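Local atomic coordinates of pyocin-S2 (Pseudomonas aeruginosa, PDB entry 5ODW), a protein that kills sensitive bacteria by breaking down chromosomal DNA and blocking lipid synthesis, represented here by its N-terminal part, which probably binds the receptor on the target cell. Residues M11-V16 and Q25-R30; Q52-L57 and E154-H159; E67-L72 and A169-A174; S104-L109 and Q181-L186. One frame throughout, in Å; residues are numbered along the deposited sequence.

Interaction 1: M11-V16 and Q25-R30; sequences MVITHV and QYIPAR
Ile-13 and Gln-25 form an antiparallel hydrogen-bonded pair, with Ile-13 N to Gln-25 O at 3.0 Å and Gln-25 N to Ile-13 O at 3.1 Å, and beyond the non-hydrogen-bonded pair Val-12 and Tyr-26 the ladder is continued by Ile-27 N, which gives a nearly straight bond (171°) to Met-11 O at 3.2 Å. Val-12 and Tyr-26 share one face of the sheet. With Tyr-26 CG anti to the backbone N (chi1 -176°), Val-12 CG2 meets its ring at the edge, 3.9 Å from CD1, the two side chains crossing at about a right angle. These strands, 12-14 and 24-26, make a two-stranded beta hairpin laid on helices 47-70 and 153-204, and the Tyr-26 hydroxyl hydrogen-bonds Asp-157 of the latter. Ile-13 and Gln-25 point to the other face; Ile-13 CG2 lies over one side of the His-15 imidazole, toward its rim. The extended Gln-25 side chain runs close to that ring, though how they meet is doubtful. More loosely, Ile-27 CD1 reaches within 4.4 Å of Ile-13 CB.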
loop_
_atom_site.group_PDB
_atom_site.type_symbol
_atom_site.label_atom_id
_atom_site.label_comp_id
_atom_site.label_asym_id
_atom_site.label_seq_id
_atom_site.Cartn_x
_atom_site.Cartn_y
_atom_site.Cartn_z
ATOM N N MET C 11 -4.900 -20.678 32.085
ATOM C CA MET C 11 -5.144 -21.375 33.341
ATOM C C MET C 11 -6.166 -20.654 34.217
ATOM O O MET C 11 -5.930 -19.535 34.662
ATOM C CB MET C 11 -3.835 -21.544 34.116
ATOM C CG MET C 11 -2.869 -22.551 33.511
ATOM S SD MET C 11 -3.060 -24.221 34.161
ATOM C CE MET C 11 -2.405 -24.009 35.812
ATOM N N VAL C 12 -7.303 -21.300 34.454
ATOM C CA VAL C 12 -8.339 -20.733 35.307
ATOM C C VAL C 12 -8.424 -21.577 36.570
ATOM O O VAL C 12 -8.665 -22.779 36.499
ATOM C CB VAL C 12 -9.709 -20.732 34.613
ATOM C CG1 VAL C 12 -10.784 -20.233 35.563
ATOM C CG2 VAL C 12 -9.665 -19.888 33.349
ATOM N N ILE C 13 -8.250 -20.944 37.723
ATOM C CA ILE C 13 -8.277 -21.657 38.997
ATOM C C ILE C 13 -9.450 -21.251 39.877
ATOM O O ILE C 13 -9.632 -20.073 40.173
ATOM C CB ILE C 13 -6.972 -21.435 39.785
ATOM C CG1 ILE C 13 -5.859 -22.331 39.242
ATOM C CG2 ILE C 13 -7.187 -21.713 41.263
ATOM C CD1 ILE C 13 -4.656 -22.437 40.153
ATOM N N THR C 14 -10.238 -22.214 40.324
ATOM C CA THR C 14 -11.365 -21.854 41.157
ATOM C C THR C 14 -10.984 -21.986 42.616
ATOM O O THR C 14 -10.692 -23.078 43.090
ATOM C CB THR C 14 -12.559 -22.778 40.896
ATOM O OG1 THR C 14 -12.338 -24.027 41.558
ATOM C CG2 THR C 14 -12.730 -23.019 39.406
ATOM N N HIS C 15 -10.927 -20.859 43.312
ATOM C CA HIS C 15 -10.545 -20.900 44.706
ATOM C C HIS C 15 -11.765 -21.073 45.582
ATOM O O HIS C 15 -12.471 -20.116 45.895
ATOM C CB HIS C 15 -9.793 -19.630 45.102
ATOM C CG HIS C 15 -8.456 -19.490 44.442
ATOM N ND1 HIS C 15 -8.194 -18.532 43.489
ATOM C CD2 HIS C 15 -7.309 -20.191 44.598
ATOM C CE1 HIS C 15 -6.941 -18.645 43.086
ATOM N NE2 HIS C 15 -6.382 -19.645 43.744
ATOM N N VAL C 16 -11.998 -22.316 45.976
ATOM C CA VAL C 16 -13.099 -22.640 46.867
ATOM C C VAL C 16 -12.861 -22.079 48.259
ATOM O O VAL C 16 -13.763 -21.527 48.885
ATOM C CB VAL C 16 -13.295 -24.159 46.971
ATOM C CG1 VAL C 16 -13.878 -24.531 48.324
ATOM C CG2 VAL C 16 -14.166 -24.660 45.829
ATOM N N GLN C 25 -10.235 -17.071 39.476
ATOM C CA GLN C 25 -9.018 -16.365 39.060
ATOM C C GLN C 25 -8.509 -16.745 37.655
ATOM O O GLN C 25 -8.437 -17.934 37.339
ATOM C CB GLN C 25 -7.900 -16.575 40.116
ATOM C CG GLN C 25 -6.624 -15.768 39.864
ATOM C CD GLN C 25 -5.617 -15.852 40.979
ATOM O OE1 GLN C 25 -5.872 -16.450 42.031
ATOM N NE2 GLN C 25 -4.419 -15.329 40.734
ATOM N N TYR C 26 -8.120 -15.727 36.837
ATOM C CA TYR C 26 -7.487 -15.909 35.528
ATOM C C TYR C 26 -6.011 -15.535 35.655
ATOM O O TYR C 26 -5.701 -14.391 36.006
ATOM C CB TYR C 26 -8.162 -15.097 34.389
ATOM C CG TYR C 26 -7.533 -15.382 33.037
ATOM C CD1 TYR C 26 -7.815 -16.558 32.348
ATOM C CD2 TYR C 26 -6.583 -14.521 32.493
ATOM C CE1 TYR C 26 -7.189 -16.861 31.139
ATOM C CE2 TYR C 26 -5.945 -14.817 31.286
ATOM C CZ TYR C 26 -6.256 -15.987 30.609
ATOM O OH TYR C 26 -5.645 -16.292 29.413
ATOM N N ILE C 27 -5.125 -16.478 35.348
ATOM C CA ILE C 27 -3.688 -16.234 35.401
ATOM C C ILE C 27 -3.142 -16.228 33.980
ATOM O O ILE C 27 -3.342 -17.183 33.231
ATOM C CB ILE C 27 -2.950 -17.318 36.207
ATOM C CG1 ILE C 27 -3.688 -17.618 37.510
ATOM C CG2 ILE C 27 -1.515 -16.896 36.479
ATOM C CD1 ILE C 27 -4.965 -18.404 37.318
ATOM N N PRO C 28 -2.446 -15.149 33.605
ATOM C CA PRO C 28 -1.883 -14.993 32.270
ATOM C C PRO C 28 -0.395 -14.670 32.294
ATOM O O PRO C 28 0.111 -14.173 33.300
ATOM C CB PRO C 28 -2.626 -13.762 31.766
ATOM C CG PRO C 28 -2.846 -12.939 33.010
ATOM C CD PRO C 28 -2.652 -13.830 34.218
ATOM N N ALA C 29 0.297 -14.974 31.200
ATOM C CA ALA C 29 1.724 -14.687 31.078
ATOM C C ALA C 29 1.953 -13.184 30.977
ATOM O O ALA C 29 1.159 -12.481 30.357
ATOM C CB ALA C 29 2.298 -15.389 29.860
ATOM N N ARG C 30 3.032 -12.687 31.574
ATOM C CA ARG C 30 3.314 -11.260 31.510
ATOM C C ARG C 30 3.680 -10.852 30.090
ATOM O O ARG C 30 4.219 -11.649 29.327
ATOM C CB ARG C 30 4.423 -10.863 32.486
ATOM C CG ARG C 30 3.965 -10.720 33.928
ATOM C CD ARG C 30 4.988 -9.969 34.774
ATOM N NE ARG C 30 6.245 -10.700 34.910
ATOM C CZ ARG C 30 6.460 -11.656 35.808
ATOM N NH1 ARG C 30 5.501 -12.002 36.656
ATOM N NH2 ARG C 30 7.634 -12.267 35.859
#

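Interaction 2: Q52-L57 and E154-H159; sequences QEYRKL and EFLDRH
Leu-156 projects from helix 153-204 against Glu-53, Tyr-54 and Leu-57 of helix 47-70, where the two segments run nearly parallel, their axes 10.6 Å apart and inclined by 20°. Its CG lies anti to the backbone N (chi1 177°), which sends both methyls across the gap. CD1 rests 3.7 Å from Tyr-54 CA, while CD2 touches both Leu-57 CD1 (3.7 Å) and Glu-53 CB (3.8 Å). Leu-57 meets Leu-156 at about a right angle, its CD1 methyl lying against both branches. This is the tight part of the contact. On one flank the packing thins: Tyr-54 turns a ring edge to His-159, CE2 standing 4.4 Å from CB. Helix 133-148 closes over that flank: its Ser-137 hydrogen-bonds both Tyr-54 OH and His-159 ND1, and Gln-144 takes His-159 NE2. On the opposite flank Glu-53 gives only its CB to the contact. Its chain bends at chi2 and carries the carboxylate away to a weak salt bridge with the exposed Lys-56. Between these segments the contact is thus apolar, mostly aliphatic; the polar ends of Tyr-54 and His-159 find partners on helix 133-148, Arg-58 of its own helix also bonding Tyr-54 OH.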
loop_
_atom_site.group_PDB
_atom_site.type_symbol
_atom_site.label_atom_id
_atom_site.label_comp_id
_atom_site.label_asym_id
_atom_site.label_seq_id
_atom_site.Cartn_x
_atom_site.Cartn_y
_atom_site.Cartn_z
ATOM N N GLN C 52 -10.989 -18.619 18.118
ATOM C CA GLN C 52 -10.798 -20.033 18.478
ATOM C C GLN C 52 -10.297 -20.143 19.932
ATOM O O GLN C 52 -10.781 -21.002 20.670
ATOM C CB GLN C 52 -9.774 -20.663 17.514
ATOM C CG GLN C 52 -9.526 -22.161 17.678
ATOM C CD GLN C 52 -8.195 -22.571 17.070
ATOM O OE1 GLN C 52 -7.946 -22.398 15.860
ATOM N NE2 GLN C 52 -7.302 -23.120 17.899
ATOM N N GLU C 53 -9.329 -19.288 20.339
ATOM C CA GLU C 53 -8.761 -19.280 21.693
ATOM C C GLU C 53 -9.751 -18.731 22.713
ATOM O O GLU C 53 -9.755 -19.182 23.865
ATOM C CB GLU C 53 -7.428 -18.510 21.750
ATOM C CG GLU C 53 -6.248 -19.196 21.073
ATOM C CD GLU C 53 -5.997 -20.626 21.505
ATOM O OE1 GLU C 53 -5.663 -20.841 22.694
ATOM O OE2 GLU C 53 -6.155 -21.536 20.658
ATOM N N TYR C 54 -10.595 -17.763 22.282
ATOM C CA TYR C 54 -11.636 -17.135 23.095
ATOM C C TYR C 54 -12.697 -18.154 23.442
ATOM O O TYR C 54 -13.030 -18.304 24.611
ATOM C CB TYR C 54 -12.269 -15.943 22.358
ATOM C CG TYR C 54 -13.310 -15.209 23.182
ATOM C CD1 TYR C 54 -14.631 -15.649 23.222
ATOM C CD2 TYR C 54 -12.973 -14.080 23.928
ATOM C CE1 TYR C 54 -15.580 -15.013 24.012
ATOM C CE2 TYR C 54 -13.923 -13.416 24.698
ATOM C CZ TYR C 54 -15.224 -13.891 24.740
ATOM O OH TYR C 54 -16.172 -13.250 25.489
ATOM N N ARG C 55 -13.242 -18.838 22.432
ATOM C CA ARG C 55 -14.273 -19.858 22.597
ATOM C C ARG C 55 -13.800 -20.979 23.563
ATOM O O ARG C 55 -14.587 -21.401 24.421
ATOM C CB ARG C 55 -14.723 -20.398 21.220
ATOM C CG ARG C 55 -15.594 -19.409 20.438
ATOM C CD ARG C 55 -15.907 -19.873 19.033
ATOM N NE ARG C 55 -14.910 -19.380 18.078
ATOM C CZ ARG C 55 -14.980 -19.542 16.759
ATOM N NH1 ARG C 55 -16.019 -20.167 16.215
ATOM N NH2 ARG C 55 -14.012 -19.084 15.974
ATOM N N LYS C 56 -12.490 -21.381 23.485
ATOM C CA LYS C 56 -11.855 -22.391 24.360
ATOM C C LYS C 56 -11.849 -21.945 25.823
ATOM O O LYS C 56 -12.308 -22.683 26.706
ATOM C CB LYS C 56 -10.417 -22.717 23.916
ATOM C CG LYS C 56 -10.349 -23.661 22.720
ATOM C CD LYS C 56 -8.960 -24.254 22.546
ATOM C CE LYS C 56 -8.646 -24.484 21.088
ATOM N NZ LYS C 56 -7.204 -24.781 20.866
ATOM N N LEU C 57 -11.344 -20.725 26.078
ATOM C CA LEU C 57 -11.247 -20.192 27.441
ATOM C C LEU C 57 -12.588 -19.787 28.048
ATOM O O LEU C 57 -12.805 -20.030 29.241
ATOM C CB LEU C 57 -10.251 -19.035 27.503
ATOM C CG LEU C 57 -8.786 -19.435 27.545
ATOM C CD1 LEU C 57 -7.931 -18.371 26.922
ATOM C CD2 LEU C 57 -8.331 -19.731 28.959
ATOM N N GLU C 154 -3.123 -9.971 24.372
ATOM C CA GLU C 154 -3.428 -8.935 25.378
ATOM C C GLU C 154 -4.928 -8.760 25.609
ATOM O O GLU C 154 -5.350 -8.567 26.748
ATOM C CB GLU C 154 -2.736 -7.584 25.056
ATOM C CG GLU C 154 -3.284 -6.824 23.848
ATOM C CD GLU C 154 -2.316 -5.903 23.134
ATOM O OE1 GLU C 154 -1.970 -6.200 21.966
ATOM O OE2 GLU C 154 -1.919 -4.879 23.736
ATOM N N PHE C 155 -5.725 -8.850 24.530
ATOM C CA PHE C 155 -7.180 -8.695 24.550
ATOM C C PHE C 155 -7.833 -9.837 25.280
ATOM O O PHE C 155 -8.660 -9.595 26.172
ATOM C CB PHE C 155 -7.748 -8.591 23.118
ATOM C CG PHE C 155 -7.168 -7.432 22.360
ATOM C CD1 PHE C 155 -7.558 -6.123 22.651
ATOM C CD2 PHE C 155 -6.187 -7.634 21.397
ATOM C CE1 PHE C 155 -6.989 -5.039 21.976
ATOM C CE2 PHE C 155 -5.625 -6.548 20.716
ATOM C CZ PHE C 155 -6.035 -5.259 21.006
ATOM N N LEU C 156 -7.450 -11.082 24.898
ATOM C CA LEU C 156 -7.936 -12.326 25.456
ATOM C C LEU C 156 -7.667 -12.394 26.960
ATOM O O LEU C 156 -8.586 -12.728 27.708
ATOM C CB LEU C 156 -7.300 -13.503 24.693
ATOM C CG LEU C 156 -7.613 -14.931 25.157
ATOM C CD1 LEU C 156 -9.099 -15.269 25.018
ATOM C CD2 LEU C 156 -6.789 -15.915 24.382
ATOM N N ASP C 157 -6.437 -12.031 27.405
ATOM C CA ASP C 157 -6.065 -12.045 28.814
ATOM C C ASP C 157 -6.889 -11.043 29.608
ATOM O O ASP C 157 -7.374 -11.378 30.691
ATOM C CB ASP C 157 -4.557 -11.812 28.994
ATOM C CG ASP C 157 -3.682 -13.046 28.760
ATOM O OD1 ASP C 157 -4.247 -14.159 28.610
ATOM O OD2 ASP C 157 -2.421 -12.902 28.761
ATOM N N ARG C 158 -7.111 -9.842 29.035
ATOM C CA ARG C 158 -7.919 -8.793 29.661
ATOM C C ARG C 158 -9.387 -9.203 29.787
ATOM O O ARG C 158 -9.944 -9.066 30.869
ATOM C CB ARG C 158 -7.750 -7.436 28.947
ATOM C CG ARG C 158 -8.383 -6.265 29.708
ATOM C CD ARG C 158 -7.383 -5.332 30.381
ATOM N NE ARG C 158 -7.984 -4.016 30.648
ATOM C CZ ARG C 158 -8.371 -3.589 31.846
ATOM N NH1 ARG C 158 -8.186 -4.349 32.920
ATOM N NH2 ARG C 158 -8.929 -2.392 31.984
ATOM N N HIS C 159 -10.007 -9.712 28.696
ATOM C CA HIS C 159 -11.414 -10.140 28.700
ATOM C C HIS C 159 -11.671 -11.258 29.707
ATOM O O HIS C 159 -12.710 -11.246 30.360
ATOM C CB HIS C 159 -11.900 -10.556 27.299
ATOM C CG HIS C 159 -12.352 -9.422 26.431
ATOM N ND1 HIS C 159 -13.685 -9.252 26.099
ATOM C CD2 HIS C 159 -11.627 -8.477 25.791
ATOM C CE1 HIS C 159 -13.729 -8.197 25.300
ATOM N NE2 HIS C 159 -12.519 -7.703 25.083
#

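Interaction 3: E67-L72 and A169-A174; sequences ELKKNL and ADIYKA
Ile-171 of helix 153-204 reaches into the angle where helix 47-70 gives way to helix 72-86, touching Leu-68, Lys-69 and Leu-72. At its CB the side chain forks: CG2 stands anti to the backbone N, whereas CG1 stands anti to the carbonyl carbon (chi1 -62°). The CG2 methyl lies 3.7 Å from Leu-72 CD1 and also borders Leu-68 CD2. On the other branch CG1 meets that same Leu-68 methyl, CD2, at 3.8 Å. The terminal CD1 still borders Leu-68 CD2 (4.0 Å) and reaches Lys-69, 4.1 Å from its N. Asn-71 leaves helical geometry, and Leu-72 begins the next helix, so the two leucines that hold Ile-171 belong to successive helices. Leu-72 extends the contact by one turn of helix 153-204, its CD2 packing 3.9 Å from Ala-174 CB. At the margin, the bent chain of Lys-69 crosses Asp-170. Lys-69 CD lies 3.8 Å from Asp-170 OD2, yet NZ stays 4.6 Å from that oxygen, beyond a salt bridge. Cohesion therefore comes chiefly from branched aliphatic side chains, to which the opposite charges at the edge of the contact probably add only a weak, long-range attraction.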
loop_
_atom_site.group_PDB
_atom_site.type_symbol
_atom_site.label_atom_id
_atom_site.label_comp_id
_atom_site.label_asym_id
_atom_site.label_seq_id
_atom_site.Cartn_x
_atom_site.Cartn_y
_atom_site.Cartn_z
ATOM N N GLU C 67 -21.000 -24.273 37.705
ATOM C CA GLU C 67 -20.790 -25.467 38.536
ATOM C C GLU C 67 -20.841 -25.073 40.031
ATOM O O GLU C 67 -21.285 -25.849 40.885
ATOM C CB GLU C 67 -19.441 -26.143 38.184
ATOM C CG GLU C 67 -19.133 -27.445 38.931
ATOM C CD GLU C 67 -17.849 -28.193 38.608
ATOM O OE1 GLU C 67 -17.056 -27.708 37.766
ATOM O OE2 GLU C 67 -17.642 -29.280 39.200
ATOM N N LEU C 68 -20.387 -23.836 40.306
ATOM C CA LEU C 68 -20.263 -23.195 41.606
ATOM C C LEU C 68 -21.588 -22.570 42.078
ATOM O O LEU C 68 -21.927 -22.714 43.253
ATOM C CB LEU C 68 -19.116 -22.182 41.526
ATOM C CG LEU C 68 -18.679 -21.469 42.781
ATOM C CD1 LEU C 68 -18.064 -22.423 43.802
ATOM C CD2 LEU C 68 -17.704 -20.376 42.432
ATOM N N LYS C 69 -22.337 -21.951 41.173
ATOM C CA LYS C 69 -23.656 -21.427 41.513
ATOM C C LYS C 69 -24.608 -22.590 41.842
ATOM O O LYS C 69 -25.414 -22.505 42.762
ATOM C CB LYS C 69 -24.215 -20.554 40.392
ATOM C CG LYS C 69 -25.056 -19.398 40.903
ATOM C CD LYS C 69 -25.436 -18.428 39.797
ATOM C CE LYS C 69 -26.569 -18.971 38.942
ATOM N NZ LYS C 69 -27.128 -17.926 38.041
ATOM N N LYS C 70 -24.512 -23.668 41.065
ATOM C CA LYS C 70 -25.302 -24.882 41.268
ATOM C C LYS C 70 -25.240 -25.277 42.763
ATOM O O LYS C 70 -26.284 -25.300 43.428
ATOM C CB LYS C 70 -24.743 -26.038 40.415
ATOM C CG LYS C 70 -25.392 -26.198 39.052
ATOM C CD LYS C 70 -25.104 -27.588 38.465
ATOM C CE LYS C 70 -25.606 -27.762 37.045
ATOM N NZ LYS C 70 -25.564 -29.187 36.598
ATOM N N ASN C 71 -24.032 -25.481 43.287
ATOM C CA ASN C 71 -23.797 -25.919 44.669
ATOM C C ASN C 71 -23.190 -24.878 45.610
ATOM O O ASN C 71 -22.315 -25.210 46.400
ATOM C CB ASN C 71 -22.868 -27.132 44.675
ATOM C CG ASN C 71 -23.348 -28.244 43.773
ATOM O OD1 ASN C 71 -24.536 -28.560 43.730
ATOM N ND2 ASN C 71 -22.418 -28.858 43.054
ATOM N N LEU C 72 -23.622 -23.628 45.523
ATOM C CA LEU C 72 -23.026 -22.561 46.343
ATOM C C LEU C 72 -23.352 -22.667 47.854
ATOM O O LEU C 72 -22.513 -22.266 48.669
ATOM C CB LEU C 72 -23.352 -21.151 45.797
ATOM C CG LEU C 72 -22.309 -20.058 46.106
ATOM C CD1 LEU C 72 -20.926 -20.394 45.521
ATOM C CD2 LEU C 72 -22.786 -18.715 45.654
ATOM N N ALA C 169 -17.826 -11.534 41.404
ATOM C CA ALA C 169 -18.776 -10.582 41.974
ATOM C C ALA C 169 -20.179 -11.166 42.037
ATOM O O ALA C 169 -20.911 -10.843 42.959
ATOM C CB ALA C 169 -18.788 -9.297 41.162
ATOM N N ASP C 170 -20.558 -12.018 41.078
ATOM C CA ASP C 170 -21.875 -12.654 41.093
ATOM C C ASP C 170 -21.973 -13.624 42.301
ATOM O O ASP C 170 -22.923 -13.554 43.088
ATOM C CB ASP C 170 -22.157 -13.368 39.745
ATOM C CG ASP C 170 -23.600 -13.846 39.579
ATOM O OD1 ASP C 170 -24.529 -13.004 39.685
ATOM O OD2 ASP C 170 -23.802 -15.058 39.323
ATOM N N ILE C 171 -20.950 -14.480 42.451
ATOM C CA ILE C 171 -20.785 -15.465 43.516
ATOM C C ILE C 171 -20.750 -14.770 44.904
ATOM O O ILE C 171 -21.588 -15.086 45.750
ATOM C CB ILE C 171 -19.536 -16.370 43.230
ATOM C CG1 ILE C 171 -19.670 -17.187 41.903
ATOM C CG2 ILE C 171 -19.188 -17.273 44.412
ATOM C CD1 ILE C 171 -20.946 -18.079 41.709
ATOM N N TYR C 172 -19.815 -13.808 45.111
ATOM C CA TYR C 172 -19.665 -13.027 46.351
ATOM C C TYR C 172 -20.996 -12.392 46.805
ATOM O O TYR C 172 -21.328 -12.513 47.984
ATOM C CB TYR C 172 -18.601 -11.920 46.201
ATOM C CG TYR C 172 -17.145 -12.350 46.147
ATOM C CD1 TYR C 172 -16.619 -13.226 47.096
ATOM C CD2 TYR C 172 -16.252 -11.736 45.271
ATOM C CE1 TYR C 172 -15.264 -13.561 47.102
ATOM C CE2 TYR C 172 -14.898 -12.066 45.262
ATOM C CZ TYR C 172 -14.406 -12.980 46.177
ATOM O OH TYR C 172 -13.064 -13.281 46.181
ATOM N N LYS C 173 -21.764 -11.746 45.872
ATOM C CA LYS C 173 -23.080 -11.123 46.121
ATOM C C LYS C 173 -24.068 -12.149 46.696
ATOM O O LYS C 173 -24.802 -11.826 47.631
ATOM C CB LYS C 173 -23.675 -10.545 44.812
ATOM C CG LYS C 173 -23.783 -9.018 44.736
ATOM C CD LYS C 173 -24.412 -8.581 43.397
ATOM C CE LYS C 173 -24.188 -7.129 43.012
ATOM N NZ LYS C 173 -24.243 -6.929 41.534
ATOM N N ALA C 174 -24.081 -13.377 46.126
ATOM C CA ALA C 174 -24.940 -14.495 46.526
ATOM C C ALA C 174 -24.491 -15.150 47.841
ATOM O O ALA C 174 -25.343 -15.591 48.621
ATOM C CB ALA C 174 -24.980 -15.532 45.423
#

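Interaction 4: S104-L109 and Q181-L186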
loop_
_atom_site.group_PDB
_atom_site.type_symbol
_atom_site.label_atom_id
_atom_site.label_comp_id
_atom_site.label_asym_id
_atom_site.label_seq_id
_atom_site.Cartn_x
_atom_site.Cartn_y
_atom_site.Cartn_z
ATOM N N SER C 104 -19.432 -15.251 64.891
ATOM C CA SER C 104 -18.359 -14.328 64.541
ATOM C C SER C 104 -17.641 -14.765 63.276
ATOM O O SER C 104 -17.303 -13.943 62.433
ATOM C CB SER C 104 -17.368 -14.245 65.693
ATOM O OG SER C 104 -18.057 -14.282 66.927
ATOM N N ILE C 105 -17.403 -16.061 63.157
ATOM C CA ILE C 105 -16.774 -16.644 61.962
ATOM C C ILE C 105 -17.587 -16.292 60.690
ATOM O O ILE C 105 -16.999 -15.820 59.714
ATOM C CB ILE C 105 -16.541 -18.182 62.131
ATOM C CG1 ILE C 105 -15.368 -18.477 63.078
ATOM C CG2 ILE C 105 -16.369 -18.915 60.775
ATOM C CD1 ILE C 105 -15.536 -19.749 63.884
ATOM N N VAL C 106 -18.927 -16.515 60.731
ATOM C CA VAL C 106 -19.910 -16.232 59.672
ATOM C C VAL C 106 -19.865 -14.728 59.297
ATOM O O VAL C 106 -19.768 -14.399 58.105
ATOM C CB VAL C 106 -21.336 -16.724 60.074
ATOM C CG1 VAL C 106 -22.423 -16.125 59.173
ATOM C CG2 VAL C 106 -21.418 -18.256 60.082
ATOM N N ASP C 107 -19.876 -13.867 60.316
ATOM C CA ASP C 107 -19.757 -12.419 60.153
ATOM C C ASP C 107 -18.388 -11.984 59.604
ATOM O O ASP C 107 -18.312 -11.109 58.755
ATOM C CB ASP C 107 -20.013 -11.711 61.484
ATOM C CG ASP C 107 -21.454 -11.810 61.933
ATOM O OD1 ASP C 107 -22.262 -12.436 61.224
ATOM O OD2 ASP C 107 -21.781 -11.255 62.998
ATOM N N ALA C 108 -17.314 -12.589 60.108
ATOM C CA ALA C 108 -15.949 -12.294 59.667
ATOM C C ALA C 108 -15.792 -12.688 58.228
ATOM O O ALA C 108 -15.161 -11.939 57.465
ATOM C CB ALA C 108 -14.931 -13.027 60.523
ATOM N N LEU C 109 -16.400 -13.844 57.840
ATOM C CA LEU C 109 -16.381 -14.342 56.463
ATOM C C LEU C 109 -17.203 -13.429 55.576
ATOM O O LEU C 109 -16.729 -13.050 54.510
ATOM C CB LEU C 109 -16.884 -15.789 56.360
ATOM C CG LEU C 109 -16.636 -16.496 55.019
ATOM C CD1 LEU C 109 -15.141 -16.622 54.704
ATOM C CD2 LEU C 109 -17.309 -17.858 54.992
ATOM N N GLN C 181 -28.469 -15.096 56.079
ATOM C CA GLN C 181 -29.464 -16.076 56.520
ATOM C C GLN C 181 -28.869 -17.022 57.559
ATOM O O GLN C 181 -29.564 -17.359 58.520
ATOM C CB GLN C 181 -30.047 -16.857 55.327
ATOM C CG GLN C 181 -31.203 -17.799 55.711
ATOM C CD GLN C 181 -31.899 -18.449 54.533
ATOM O OE1 GLN C 181 -31.598 -18.147 53.374
ATOM N NE2 GLN C 181 -32.849 -19.356 54.785
ATOM N N THR C 182 -27.584 -17.430 57.382
ATOM C CA THR C 182 -26.877 -18.284 58.341
ATOM C C THR C 182 -26.660 -17.528 59.663
ATOM O O THR C 182 -26.932 -18.093 60.724
ATOM C CB THR C 182 -25.609 -18.890 57.737
ATOM O OG1 THR C 182 -25.986 -19.727 56.643
ATOM C CG2 THR C 182 -24.825 -19.723 58.744
ATOM N N SER C 183 -26.254 -16.237 59.581
ATOM C CA SER C 183 -26.047 -15.325 60.711
ATOM C C SER C 183 -27.349 -15.051 61.455
ATOM O O SER C 183 -27.332 -15.054 62.684
ATOM C CB SER C 183 -25.439 -14.007 60.248
ATOM O OG SER C 183 -24.869 -13.310 61.340
ATOM N N GLN C 184 -28.473 -14.837 60.729
ATOM C CA GLN C 184 -29.785 -14.599 61.332
ATOM C C GLN C 184 -30.223 -15.794 62.184
ATOM O O GLN C 184 -30.541 -15.631 63.362
ATOM C CB GLN C 184 -30.838 -14.269 60.266
ATOM C CG GLN C 184 -31.087 -12.763 60.110
ATOM C CD GLN C 184 -31.847 -12.088 61.252
ATOM O OE1 GLN C 184 -31.792 -10.862 61.412
ATOM N NE2 GLN C 184 -32.612 -12.844 62.045
ATOM N N GLU C 185 -30.161 -16.995 61.610
ATOM C CA GLU C 185 -30.488 -18.240 62.290
ATOM C C GLU C 185 -29.646 -18.418 63.574
ATOM O O GLU C 185 -30.173 -18.900 64.583
ATOM C CB GLU C 185 -30.270 -19.427 61.336
ATOM C CG GLU C 185 -31.359 -19.588 60.283
ATOM C CD GLU C 185 -30.960 -20.237 58.966
ATOM O OE1 GLU C 185 -29.901 -20.907 58.912
ATOM O OE2 GLU C 185 -31.722 -20.081 57.985
ATOM N N LEU C 186 -28.356 -18.005 63.542
ATOM C CA LEU C 186 -27.454 -18.128 64.690
ATOM C C LEU C 186 -27.941 -17.324 65.913
ATOM O O LEU C 186 -27.949 -17.894 67.015
ATOM C CB LEU C 186 -25.981 -17.822 64.342
ATOM C CG LEU C 186 -25.276 -18.853 63.428
ATOM C CD1 LEU C 186 -24.110 -18.238 62.708
ATOM C CD2 LEU C 186 -24.830 -20.089 64.177
#
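Val-106 and Ser-183 bury the most surface where helix 96-121 packs on helix 153-204, followed by Asp-107. The segments run antiparallel at 155°, with their axes 9.5 Å apart. Val-106 splits its two methyls: CG1, anti to the backbone N (chi1 165°), rests 3.8 Å from Ser-183 CB, and CG2 turns to Leu-186 and Thr-182. Val-106 and Leu-186 approach tip to tip, CG2 to CD1 at 3.8 Å, while Thr-182 CG2 crosses Val-106 at about a right angle. Beside this apolar patch Ser-183 OG donates a hydrogen bond to Asp-107 OD1 at 2.8 Å, which accepts it on its syn lone pair. The other carboxylate oxygen, OD2, forms a salt bridge with Lys-103 one turn earlier, which probably helps to fix the carboxylate. Thus one helix turn offers both a methyl pair and an acceptor to its partner. Helix 72-86 packs against both helices of this antiparallel pair, its Leu-77 touching Thr-182 and its Leu-83 touching Ile-105 and Leu-109.

In the fold
Helix 153-204 is the common element of interactions 2, 3 and 4, which follow one another along it, interactions 2 and 4 having centres about 38 Å apart on opposite sides of the chain's centre. Interactions 2 and 3 both pair it with helix 47-70, their centres about 23 Å apart. Interaction 4, centred about 17 Å from interaction 3, replaces that partner with helix 96-121. The hairpin of interaction 1 touches interaction 2, Tyr-26 CE1 lying 3.8 Å from Leu-57 CD2. Near this end Arg-30 and Arg-158 hydrogen-bond the other protein of the assembly, which touches neither interaction 3 nor 4. The nuclease probably lies elsewhere in the longer protein, so these contacts concern this part's architecture.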